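Local coordinates for NreA protein (Staphylococcus carnosus subsp. carnosus TM300, PDB 4IUH) that serves as the cytosolic nitrate receptor of the staphylococcal nitrate regulation system, binding the anion in a GAF domain, crystallised here with iodide bound, at residues A[36-41]-A[141-146]; A[40-45]-A[58-63]; A[116-121]-A[132-137]. All blocks are in the same frame, centred on the assembly; numbering follows the deposited sequence.

Contact 1. Residues A[36-41]-A[141-146]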
ATOM      1  N   GLU A  36      11.921   8.556  -2.309  1.00 35.33           N
ATOM      2  CA  GLU A  36      11.609   8.608  -0.879  1.00 33.74           C
ATOM      3  C   GLU A  36      12.453   7.616  -0.080  1.00 33.48           C
ATOM      4  O   GLU A  36      12.374   7.570   1.144  1.00 32.70           O
ATOM      5  CB  GLU A  36      10.117   8.384  -0.630  1.00 30.95           C
ATOM      6  CG  GLU A  36       9.208   9.367  -1.368  1.00 31.45           C
ATOM      7  CD  GLU A  36       9.388  10.803  -0.906  1.00 33.63           C
ATOM      8  OE1 GLU A  36       9.534  11.016   0.318  1.00 33.58           O
ATOM      9  OE2 GLU A  36       9.390  11.720  -1.763  1.00 35.79           O
ATOM     10  N   LYS A  37      13.263   6.835  -0.791  1.00 29.27           N
ATOM     11  CA  LYS A  37      14.162   5.849  -0.191  1.00 29.88           C
ATOM     12  C   LYS A  37      13.429   4.726   0.544  1.00 27.06           C
ATOM     13  O   LYS A  37      13.684   4.470   1.723  1.00 26.81           O
ATOM     14  CB  LYS A  37      15.191   6.511   0.735  1.00 32.18           C
ATOM     15  CG  LYS A  37      16.306   7.266   0.018  1.00 35.94           C
ATOM     16  CD  LYS A  37      15.851   8.642  -0.442  1.00 36.76           C
ATOM     17  CE  LYS A  37      16.972   9.393  -1.165  1.00 40.94           C
ATOM     18  NZ  LYS A  37      16.464  10.590  -1.907  1.00 42.00           N
ATOM     19  N   PHE A  38      12.520   4.060  -0.160  1.00 23.14           N
ATOM     20  CA  PHE A  38      11.879   2.860   0.360  1.00 21.03           C
ATOM     21  C   PHE A  38      12.417   1.608  -0.348  1.00 22.02           C
ATOM     22  O   PHE A  38      12.843   1.666  -1.499  1.00 23.73           O
ATOM     23  CB  PHE A  38      10.361   2.952   0.189  1.00 18.62           C
ATOM     24  CG  PHE A  38       9.669   3.762   1.253  1.00 17.50           C
ATOM     25  CD1 PHE A  38       9.272   3.169   2.446  1.00 16.20           C
ATOM     26  CD2 PHE A  38       9.397   5.108   1.060  1.00 18.14           C
ATOM     27  CE1 PHE A  38       8.631   3.905   3.427  1.00 15.62           C
ATOM     28  CE2 PHE A  38       8.752   5.848   2.035  1.00 17.59           C
ATOM     29  CZ  PHE A  38       8.367   5.241   3.221  1.00 16.34           C
ATOM     30  N   ASP A  39      12.405   0.480   0.345  1.00 21.34           N
ATOM     31  CA  ASP A  39      12.771  -0.792  -0.271  1.00 22.44           C
ATOM     32  C   ASP A  39      11.668  -1.345  -1.192  1.00 21.13           C
ATOM     33  O   ASP A  39      11.944  -2.091  -2.133  1.00 22.66           O
ATOM     34  CB  ASP A  39      13.113  -1.822   0.811  1.00 22.58           C
ATOM     35  CG  ASP A  39      14.389  -1.474   1.574  1.00 24.78           C
ATOM     36  OD1 ASP A  39      15.370  -1.028   0.934  1.00 27.25           O
ATOM     37  OD2 ASP A  39      14.413  -1.642   2.814  1.00 24.37           O
ATOM     38  N   PHE A  40      10.422  -0.974  -0.916  1.00 18.71           N
ATOM     39  CA  PHE A  40       9.280  -1.572  -1.591  1.00 17.55           C
ATOM     40  C   PHE A  40       8.123  -0.588  -1.715  1.00 15.94           C
ATOM     41  O   PHE A  40       7.876   0.211  -0.816  1.00 14.96           O
ATOM     42  CB  PHE A  40       8.817  -2.825  -0.832  1.00 16.58           C
ATOM     43  CG  PHE A  40       7.572  -3.465  -1.398  1.00 15.60           C
ATOM     44  CD1 PHE A  40       7.616  -4.171  -2.585  1.00 17.07           C
ATOM     45  CD2 PHE A  40       6.359  -3.371  -0.729  1.00 13.61           C
ATOM     46  CE1 PHE A  40       6.470  -4.764  -3.099  1.00 16.55           C
ATOM     47  CE2 PHE A  40       5.207  -3.965  -1.238  1.00 13.08           C
ATOM     48  CZ  PHE A  40       5.264  -4.659  -2.421  1.00 14.53           C
ATOM     49  N   ALA A  41       7.414  -0.661  -2.834  1.00 16.07           N
ATOM     50  CA  ALA A  41       6.196   0.117  -3.026  1.00 14.90           C
ATOM     51  C   ALA A  41       5.198  -0.664  -3.882  1.00 14.79           C
ATOM     52  O   ALA A  41       5.590  -1.434  -4.764  1.00 16.27           O
ATOM     53  CB  ALA A  41       6.512   1.463  -3.665  1.00 16.14           C
ATOM     54  N   ARG A 141      15.228  -1.493   8.474  1.00 26.53           N
ATOM     55  CA  ARG A 141      15.400  -0.096   8.071  1.00 26.70           C
ATOM     56  C   ARG A 141      14.188   0.735   8.456  1.00 24.41           C
ATOM     57  O   ARG A 141      13.073   0.415   8.070  1.00 21.98           O
ATOM     58  CB  ARG A 141      15.648   0.019   6.568  1.00 26.80           C
ATOM     59  CG  ARG A 141      16.912  -0.664   6.104  1.00 29.71           C
ATOM     60  CD  ARG A 141      16.992  -0.763   4.585  1.00 29.90           C
ATOM     61  NE  ARG A 141      17.942  -1.805   4.215  1.00 32.57           N
ATOM     62  CZ  ARG A 141      17.624  -2.964   3.649  1.00 32.22           C
ATOM     63  NH1 ARG A 141      16.367  -3.242   3.342  1.00 29.23           N
ATOM     64  NH2 ARG A 141      18.581  -3.842   3.371  1.00 35.31           N
ATOM     65  N   PRO A 142      14.406   1.811   9.225  1.00 25.59           N
ATOM     66  CA  PRO A 142      13.295   2.636   9.711  1.00 24.09           C
ATOM     67  C   PRO A 142      12.559   3.333   8.576  1.00 22.42           C
ATOM     68  O   PRO A 142      13.135   3.538   7.508  1.00 23.08           O
ATOM     69  CB  PRO A 142      13.990   3.684  10.583  1.00 26.68           C
ATOM     70  CG  PRO A 142      15.329   3.101  10.901  1.00 29.33           C
ATOM     71  CD  PRO A 142      15.706   2.298   9.707  1.00 28.86           C
ATOM     72  N   LEU A 143      11.297   3.676   8.811  1.00 20.66           N
ATOM     73  CA  LEU A 143      10.571   4.552   7.910  1.00 19.67           C
ATOM     74  C   LEU A 143      11.302   5.885   7.855  1.00 21.93           C
ATOM     75  O   LEU A 143      11.713   6.405   8.890  1.00 23.71           O
ATOM     76  CB  LEU A 143       9.148   4.776   8.412  1.00 18.17           C
ATOM     77  CG  LEU A 143       8.213   3.575   8.430  1.00 16.13           C
ATOM     78  CD1 LEU A 143       6.885   3.955   9.081  1.00 15.43           C
ATOM     79  CD2 LEU A 143       7.987   3.043   7.013  1.00 14.83           C
ATOM     80  N   PRO A 144      11.471   6.440   6.647  1.00 23.27           N
ATOM     81  CA  PRO A 144      12.117   7.748   6.503  1.00 25.75           C
ATOM     82  C   PRO A 144      11.338   8.810   7.262  1.00 26.16           C
ATOM     83  O   PRO A 144      10.116   8.714   7.361  1.00 24.28           O
ATOM     84  CB  PRO A 144      12.061   8.017   4.994  1.00 25.65           C
ATOM     85  CG  PRO A 144      11.045   7.089   4.458  1.00 22.87           C
ATOM     86  CD  PRO A 144      11.046   5.882   5.356  1.00 21.73           C
ATOM     87  N   GLU A 145      12.042   9.792   7.808  1.00 46.61           N
ATOM     88  CA  GLU A 145      11.401  10.818   8.613  1.00 47.80           C
ATOM     89  C   GLU A 145      10.380  11.612   7.809  1.00 47.29           C
ATOM     90  O   GLU A 145      10.654  12.043   6.687  1.00 47.85           O
ATOM     91  CB  GLU A 145      12.445  11.759   9.207  1.00 51.67           C
ATOM     92  CG  GLU A 145      11.854  12.882  10.034  1.00 53.60           C
ATOM     93  CD  GLU A 145      12.892  13.578  10.882  1.00 57.60           C
ATOM     94  OE1 GLU A 145      13.729  12.874  11.485  1.00 58.27           O
ATOM     95  OE2 GLU A 145      12.874  14.827  10.941  1.00 60.31           O
ATOM     96  N   GLY A 146       9.198  11.795   8.388  1.00 71.61           N
ATOM     97  CA  GLY A 146       8.162  12.590   7.761  1.00 71.58           C
ATOM     98  C   GLY A 146       7.307  11.796   6.797  1.00 68.70           C
ATOM     99  O   GLY A 146       6.298  12.297   6.299  1.00 68.51           O
TER
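At one end of the GAF-domain sheet, where the chain leaves helix 25-36 through a Schellman motif at Lys37 and enters strand 40-47, Phe38 and Asp39 meet the loop that follows strand 128-138. Pro144 presses its CG and CD against the far end of the Phe38 ring, with CG 3.5 Å from CZ of Phe38; the two side chains cross at about a right angle. Leu143 comes in the plane of the Phe38 ring, at its edge, placing CD2 3.7 Å from CE1 of that ring. The CG of Pro144 also lies 3.6 Å from the carbonyl O of Glu36. Next along the chain Asp39, which shares Gly136 with Phe40 in a classic beta bulge, turns its carboxylate to Arg141. NH1 of Arg141 donates to OD2 of Asp39 in a salt bridge of 2.6 Å, arriving from above the carboxylate plane, and the carboxylate and guanidinium planes lie 77° apart. An extended chain from CG to NE carries the guanidinium across to the acid. Both charges have further partners: OD2 of Asp39 also accepts the backbone N-H of Arg138, while NH2 of Arg141 is paired with Glu139.

Contact 2. Residues A[40-45]-A[58-63]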
ATOM      1  N   PHE A  40      10.422  -0.974  -0.916  1.00 18.71           N
ATOM      2  CA  PHE A  40       9.280  -1.572  -1.591  1.00 17.55           C
ATOM      3  C   PHE A  40       8.123  -0.588  -1.715  1.00 15.94           C
ATOM      4  O   PHE A  40       7.876   0.211  -0.816  1.00 14.96           O
ATOM      5  CB  PHE A  40       8.817  -2.825  -0.832  1.00 16.58           C
ATOM      6  CG  PHE A  40       7.572  -3.465  -1.398  1.00 15.60           C
ATOM      7  CD1 PHE A  40       7.616  -4.171  -2.585  1.00 17.07           C
ATOM      8  CD2 PHE A  40       6.359  -3.371  -0.729  1.00 13.61           C
ATOM      9  CE1 PHE A  40       6.470  -4.764  -3.099  1.00 16.55           C
ATOM     10  CE2 PHE A  40       5.207  -3.965  -1.238  1.00 13.08           C
ATOM     11  CZ  PHE A  40       5.264  -4.659  -2.421  1.00 14.53           C
ATOM     12  N   ALA A  41       7.414  -0.661  -2.834  1.00 16.07           N
ATOM     13  CA  ALA A  41       6.196   0.117  -3.026  1.00 14.90           C
ATOM     14  C   ALA A  41       5.198  -0.664  -3.882  1.00 14.79           C
ATOM     15  O   ALA A  41       5.590  -1.434  -4.764  1.00 16.27           O
ATOM     16  CB  ALA A  41       6.512   1.463  -3.665  1.00 16.14           C
ATOM     17  N   ALA A  42       3.909  -0.469  -3.618  1.00 13.43           N
ATOM     18  CA  ALA A  42       2.881  -1.137  -4.402  1.00 13.62           C
ATOM     19  C   ALA A  42       1.573  -0.360  -4.412  1.00 12.96           C
ATOM     20  O   ALA A  42       1.282   0.406  -3.493  1.00 11.96           O
ATOM     21  CB  ALA A  42       2.656  -2.553  -3.889  1.00 13.14           C
ATOM     22  N   ILE A  43       0.792  -0.557  -5.469  1.00 13.94           N
ATOM     23  CA  ILE A  43      -0.527   0.058  -5.573  1.00 13.83           C
ATOM     24  C   ILE A  43      -1.605  -1.018  -5.620  1.00 13.76           C
ATOM     25  O   ILE A  43      -1.547  -1.939  -6.441  1.00 14.93           O
ATOM     26  CB  ILE A  43      -0.658   0.966  -6.820  1.00 15.66           C
ATOM     27  CG1 ILE A  43       0.393   2.078  -6.795  1.00 16.17           C
ATOM     28  CG2 ILE A  43      -2.045   1.580  -6.886  1.00 15.93           C
ATOM     29  CD1 ILE A  43       0.428   2.915  -8.062  1.00 18.46           C
ATOM     30  N   ALA A  44      -2.570  -0.901  -4.717  1.00 12.76           N
ATOM     31  CA  ALA A  44      -3.725  -1.778  -4.681  1.00 13.03           C
ATOM     32  C   ALA A  44      -4.903  -1.057  -5.324  1.00 14.22           C
ATOM     33  O   ALA A  44      -5.233   0.065  -4.939  1.00 14.07           O
ATOM     34  CB  ALA A  44      -4.057  -2.146  -3.252  1.00 11.71           C
ATOM     35  N   LEU A  45      -5.535  -1.700  -6.302  1.00 15.80           N
ATOM     36  CA  LEU A  45      -6.638  -1.078  -7.028  1.00 17.47           C
ATOM     37  C   LEU A  45      -7.804  -2.045  -7.216  1.00 18.69           C
ATOM     38  O   LEU A  45      -7.607  -3.262  -7.266  1.00 18.83           O
ATOM     39  CB  LEU A  45      -6.157  -0.548  -8.385  1.00 19.21           C
ATOM     40  CG  LEU A  45      -5.239   0.680  -8.348  1.00 18.82           C
ATOM     41  CD1 LEU A  45      -4.569   0.902  -9.699  1.00 20.83           C
ATOM     42  CD2 LEU A  45      -6.013   1.920  -7.935  1.00 19.05           C
ATOM     43  N   LYS A  58      -1.970  -4.302  -8.162  1.00 18.89           N
ATOM     44  CA  LYS A  58      -1.820  -4.208  -9.610  1.00 21.39           C
ATOM     45  C   LYS A  58      -0.398  -3.808 -10.011  1.00 22.15           C
ATOM     46  O   LYS A  58       0.137  -4.315 -10.993  1.00 24.53           O
ATOM     47  CB  LYS A  58      -2.841  -3.210 -10.165  1.00 22.03           C
ATOM     48  CG  LYS A  58      -3.040  -3.234 -11.674  1.00 25.10           C
ATOM     49  CD  LYS A  58      -4.374  -2.571 -12.044  1.00 25.96           C
ATOM     50  CE  LYS A  58      -4.592  -2.511 -13.551  1.00 29.39           C
ATOM     51  NZ  LYS A  58      -3.789  -1.433 -14.200  1.00 30.49           N
ATOM     52  N   TYR A  59       0.215  -2.911  -9.242  1.00 19.95           N
ATOM     53  CA  TYR A  59       1.578  -2.472  -9.518  1.00 20.87           C
ATOM     54  C   TYR A  59       2.474  -2.658  -8.298  1.00 19.25           C
ATOM     55  O   TYR A  59       2.063  -2.393  -7.167  1.00 17.10           O
ATOM     56  CB  TYR A  59       1.599  -1.002  -9.945  1.00 21.40           C
ATOM     57  CG  TYR A  59       0.720  -0.681 -11.133  1.00 23.35           C
ATOM     58  CD1 TYR A  59       1.201  -0.800 -12.431  1.00 26.34           C
ATOM     59  CD2 TYR A  59      -0.592  -0.254 -10.956  1.00 22.61           C
ATOM     60  CE1 TYR A  59       0.400  -0.507 -13.523  1.00 28.51           C
ATOM     61  CE2 TYR A  59      -1.401   0.043 -12.039  1.00 24.77           C
ATOM     62  CZ  TYR A  59      -0.898  -0.084 -13.319  1.00 27.68           C
ATOM     63  OH  TYR A  59      -1.700   0.213 -14.395  1.00 30.18           O
ATOM     64  N   ALA A  60       3.701  -3.108  -8.534  1.00 20.69           N
ATOM     65  CA  ALA A  60       4.695  -3.218  -7.473  1.00 19.80           C
ATOM     66  C   ALA A  60       6.071  -2.734  -7.945  1.00 21.81           C
ATOM     67  O   ALA A  60       6.412  -2.834  -9.125  1.00 24.35           O
ATOM     68  CB  ALA A  60       4.774  -4.637  -6.962  1.00 19.79           C
ATOM     69  N   SER A  61       6.846  -2.202  -7.007  1.00 21.00           N
ATOM     70  CA  SER A  61       8.182  -1.686  -7.285  1.00 23.06           C
ATOM     71  C   SER A  61       9.136  -2.140  -6.189  1.00 22.87           C
ATOM     72  O   SER A  61       8.880  -1.923  -5.003  1.00 20.76           O
ATOM     73  CB  SER A  61       8.152  -0.157  -7.344  1.00 22.92           C
ATOM     74  OG  SER A  61       9.447   0.379  -7.531  1.00 25.14           O
ATOM     75  N   GLY A  62      10.231  -2.777  -6.584  1.00 25.48           N
ATOM     76  CA  GLY A  62      11.213  -3.266  -5.633  1.00 25.99           C
ATOM     77  C   GLY A  62      10.783  -4.564  -4.978  1.00 25.02           C
ATOM     78  O   GLY A  62      11.299  -4.939  -3.924  1.00 24.83           O
ATOM     79  N   ASN A  63       9.822  -5.244  -5.599  1.00 24.72           N
ATOM     80  CA  ASN A  63       9.369  -6.544  -5.119  1.00 24.38           C
ATOM     81  C   ASN A  63      10.506  -7.558  -5.147  1.00 27.35           C
ATOM     82  O   ASN A  63      11.343  -7.525  -6.043  1.00 30.19           O
ATOM     83  CB  ASN A  63       8.198  -7.042  -5.971  1.00 24.30           C
ATOM     84  CG  ASN A  63       8.492  -6.981  -7.463  1.00 27.08           C
ATOM     85  OD1 ASN A  63       8.671  -5.901  -8.024  1.00 27.33           O
ATOM     86  ND2 ASN A  63       8.533  -8.142  -8.112  1.00 29.54           N
TER
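Strands 40-47 and 54-61 form an antiparallel hairpin, and here Ala41 and Ser61 exchange a full pair of backbone bonds: Ala41 N gives its hydrogen to Ser61 O at 2.9 Å, and Ser61 N returns one to Ala41 O at 2.7 Å. Two residues on, Ile43 N donates to Tyr59 O at 2.8 Å. The return bond of this second pair is split by a classic beta bulge, in which Lys58 and Tyr59 both face Ile43. Ile43 O consequently receives two weak bonds in place of one good one, a bent one from Lys58 N at 3.0 Å and a long but straight one from Tyr59 N at 3.4 Å. Between the two hydrogen-bonded pairs Ala42 faces Ala60, and Ala42 CA comes to 3.1 Å from Tyr59 O in a CA-H...O contact. Ala60 O accepts from NE2 of Gln26. The side chains add little polar bonding across the strands: the hydroxyl of Ser61 is engaged by Asp30 and Arg33, and the side-chain amide ND2 of Asn63 by the carbonyl of Asn65. Phe40 holds CG anti to its own nitrogen (chi1 176°), which lays the ring along its own strand, with the CD1 edge turned to Gly62 and Asn63. Gly62 C and Asn63 N lie near the ring plane, Asn63 N being 3.9 Å from CD1 of Phe40. On the face carrying Ile43 and Tyr59, CD1 of Leu45 meets the edge of the Tyr59 ring, 4.0 Å from CE2. Leu29 of helix 25-36 packs over this same face, touching Ala41, Ile43 and Tyr59, while on its other edge strand 40-47 is bonded to strand 128-138 through Phe40, Ala42 and Ala44.

Contact 3. Residues A[116-121]-A[132-137]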
ATOM      1  N   THR A 116       9.421  -5.006   7.141  1.00 16.61           N
ATOM      2  CA  THR A 116       9.705  -4.809   8.556  1.00 17.48           C
ATOM      3  C   THR A 116       9.157  -3.472   9.042  1.00 16.41           C
ATOM      4  O   THR A 116       9.064  -3.226  10.237  1.00 17.01           O
ATOM      5  CB  THR A 116      11.219  -4.896   8.837  1.00 20.05           C
ATOM      6  OG1 THR A 116      11.911  -3.915   8.056  1.00 20.40           O
ATOM      7  CG2 THR A 116      11.742  -6.277   8.471  1.00 21.68           C
ATOM      8  N   ALA A 117       8.788  -2.614   8.100  1.00 15.19           N
ATOM      9  CA  ALA A 117       8.164  -1.329   8.414  1.00 14.42           C
ATOM     10  C   ALA A 117       7.346  -0.883   7.205  1.00 12.93           C
ATOM     11  O   ALA A 117       7.734  -1.165   6.075  1.00 13.02           O
ATOM     12  CB  ALA A 117       9.229  -0.284   8.751  1.00 16.03           C
ATOM     13  N   MET A 118       6.230  -0.189   7.430  1.00 16.45           N
ATOM     14  CA  MET A 118       5.391   0.245   6.312  1.00 15.38           C
ATOM     15  C   MET A 118       4.453   1.422   6.593  1.00 15.13           C
ATOM     16  O   MET A 118       4.069   1.690   7.732  1.00 15.53           O
ATOM     17  CB  MET A 118       4.573  -0.932   5.767  1.00 14.55           C
ATOM     18  CG  MET A 118       3.405  -1.309   6.653  1.00 14.05           C
ATOM     19  SD  MET A 118       2.861  -3.005   6.408  1.00 13.94           S
ATOM     20  CE  MET A 118       1.535  -3.112   7.617  1.00 13.83           C
ATOM     21  N   VAL A 119       4.107   2.123   5.520  1.00 13.51           N
ATOM     22  CA  VAL A 119       3.056   3.129   5.520  1.00 13.59           C
ATOM     23  C   VAL A 119       2.085   2.784   4.397  1.00 12.88           C
ATOM     24  O   VAL A 119       2.490   2.569   3.254  1.00 12.74           O
ATOM     25  CB  VAL A 119       3.603   4.552   5.255  1.00 14.84           C
ATOM     26  CG1 VAL A 119       2.466   5.567   5.264  1.00 15.68           C
ATOM     27  CG2 VAL A 119       4.654   4.930   6.279  1.00 16.08           C
ATOM     28  N   ALA A 120       0.805   2.717   4.727  1.00 11.31           N
ATOM     29  CA  ALA A 120      -0.224   2.435   3.741  1.00 10.95           C
ATOM     30  C   ALA A 120      -1.114   3.659   3.648  1.00 11.79           C
ATOM     31  O   ALA A 120      -1.642   4.116   4.653  1.00 12.73           O
ATOM     32  CB  ALA A 120      -1.031   1.210   4.153  1.00 10.40           C
ATOM     33  N   ILE A 121      -1.274   4.198   2.445  1.00 10.28           N
ATOM     34  CA  ILE A 121      -2.014   5.445   2.278  1.00 11.56           C
ATOM     35  C   ILE A 121      -3.224   5.298   1.364  1.00 11.96           C
ATOM     36  O   ILE A 121      -3.101   4.821   0.237  1.00 11.80           O
ATOM     37  CB  ILE A 121      -1.101   6.562   1.748  1.00 12.67           C
ATOM     38  CG1 ILE A 121       0.039   6.817   2.735  1.00 12.79           C
ATOM     39  CG2 ILE A 121      -1.884   7.836   1.530  1.00 14.43           C
ATOM     40  CD1 ILE A 121       1.168   7.622   2.145  1.00 13.95           C
ATOM     41  N   ALA A 132      -5.112   1.886  -2.531  1.00 12.34           N
ATOM     42  CA  ALA A 132      -4.122   2.094  -1.489  1.00 11.19           C
ATOM     43  C   ALA A 132      -2.714   2.123  -2.060  1.00 11.09           C
ATOM     44  O   ALA A 132      -2.382   1.371  -2.979  1.00 11.44           O
ATOM     45  CB  ALA A 132      -4.244   1.014  -0.417  1.00 10.16           C
ATOM     46  N   LEU A 133      -1.888   3.001  -1.510  1.00 11.03           N
ATOM     47  CA  LEU A 133      -0.466   2.984  -1.810  1.00 11.15           C
ATOM     48  C   LEU A 133       0.253   2.415  -0.600  1.00 10.14           C
ATOM     49  O   LEU A 133       0.020   2.854   0.528  1.00  9.80           O
ATOM     50  CB  LEU A 133       0.046   4.393  -2.119  1.00 12.38           C
ATOM     51  CG  LEU A 133       1.565   4.526  -2.232  1.00 12.91           C
ATOM     52  CD1 LEU A 133       2.090   3.788  -3.461  1.00 13.65           C
ATOM     53  CD2 LEU A 133       2.015   5.988  -2.228  1.00 14.35           C
ATOM     54  N   LEU A 134       1.110   1.426  -0.834  1.00 10.03           N
ATOM     55  CA  LEU A 134       1.905   0.836   0.238  1.00  9.52           C
ATOM     56  C   LEU A 134       3.380   1.182   0.057  1.00 10.44           C
ATOM     57  O   LEU A 134       3.960   0.930  -0.994  1.00 11.38           O
ATOM     58  CB  LEU A 134       1.720  -0.685   0.261  1.00  9.18           C
ATOM     59  CG  LEU A 134       2.587  -1.496   1.227  1.00  9.13           C
ATOM     60  CD1 LEU A 134       2.392  -0.991   2.639  1.00  8.63           C
ATOM     61  CD2 LEU A 134       2.258  -2.986   1.137  1.00  9.23           C
ATOM     62  N   LEU A 135       3.980   1.777   1.079  1.00 10.56           N
ATOM     63  CA  LEU A 135       5.406   2.076   1.066  1.00 11.78           C
ATOM     64  C   LEU A 135       6.042   1.258   2.186  1.00 11.68           C
ATOM     65  O   LEU A 135       5.631   1.375   3.335  1.00 11.13           O
ATOM     66  CB  LEU A 135       5.632   3.577   1.277  1.00 12.68           C
ATOM     67  CG  LEU A 135       4.862   4.482   0.301  1.00 13.09           C
ATOM     68  CD1 LEU A 135       5.013   5.955   0.634  1.00 14.33           C
ATOM     69  CD2 LEU A 135       5.308   4.228  -1.128  1.00 14.09           C
ATOM     70  N   GLY A 136       7.012   0.410   1.854  1.00 12.57           N
ATOM     71  CA  GLY A 136       7.558  -0.518   2.830  1.00 12.82           C
ATOM     72  C   GLY A 136       9.076  -0.588   2.908  1.00 14.75           C
ATOM     73  O   GLY A 136       9.782  -0.262   1.941  1.00 16.07           O
ATOM     74  N   GLN A 137       9.571  -1.003   4.072  1.00 15.29           N
ATOM     75  CA  GLN A 137      11.000  -1.222   4.284  1.00 17.51           C
ATOM     76  C   GLN A 137      11.262  -2.684   4.626  1.00 18.19           C
ATOM     77  O   GLN A 137      10.363  -3.403   5.061  1.00 16.95           O
ATOM     78  CB  GLN A 137      11.536  -0.346   5.426  1.00 18.42           C
ATOM     79  CG  GLN A 137      11.387   1.158   5.239  1.00 18.39           C
ATOM     80  CD  GLN A 137      12.388   1.736   4.253  1.00 20.29           C
ATOM     81  OE1 GLN A 137      12.555   1.223   3.149  1.00 20.60           O
ATOM     82  NE2 GLN A 137      13.060   2.815   4.653  1.00 21.96           N
TER
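Val119 and Leu135 form the middle one of five successive pairs in the antiparallel hairpin of strands 115-125 and 128-138, with 128-138 the central strand of the five-stranded GAF sheet. Their two bonds are nearly straight, Val119 N to Leu135 O and Leu135 N to Val119 O both measuring 2.8 Å, and Ile121 and Leu133 repeat the exchange. On the face carrying Met118, Ala120 and Leu134 the fit is close. Leu134 has CG anti to the backbone N (chi1 174°), and its CD1 reaches across the strands to 3.8 Å from CB of Met118 and 3.6 Å from the carbonyl O of Val119. Gly136, opposite Met118, brings no side chain to this face, which helices 78-86 and 108-112 cover. On the reverse face packing is looser between Ile121 and Leu135, whose CD1 atoms are 4.5 Å apart; Phe150 and Ile152 cover Ile121 there. The Thr116 end is partly exposed to solvent and irregular: Thr116 and Ala117 both face Gln137 in a classic beta bulge, with Thr116 N 2.8 Å from Gln137 O. OG1 of Thr116 is hydrogen-bonded with Gly140 N, and the Gln137 amide bends away to Asp39 N and Pro142 O. The contact thus relies on backbone bonds and hydrocarbon surface, with side-chain polarity gathered at the bulged end, where Gln137 ties the sheet to the loops before strand 40-47 and after strand 128-138.

From the N-terminal helix 25-36 the chain passes through residues 36-41, the first half of contact 1, straight into strand 40-47, so contacts 1 and 2 share Phe40 and Ala41. Contact 2 closes first, as the short hairpin to strand 54-61. Contact 3 follows in series, closing the later hairpin 115-125/128-138. The chain then returns to the end of helix 25-36, and contact 1 closes a loop of about a hundred residues within which contact 3 is nested. The two hairpins join side by side in the five-stranded sheet: Phe40 O bonds Gly136 N, and Ala42 O bonds Leu134 N. The Gln137 side chain joins contacts 1 and 3.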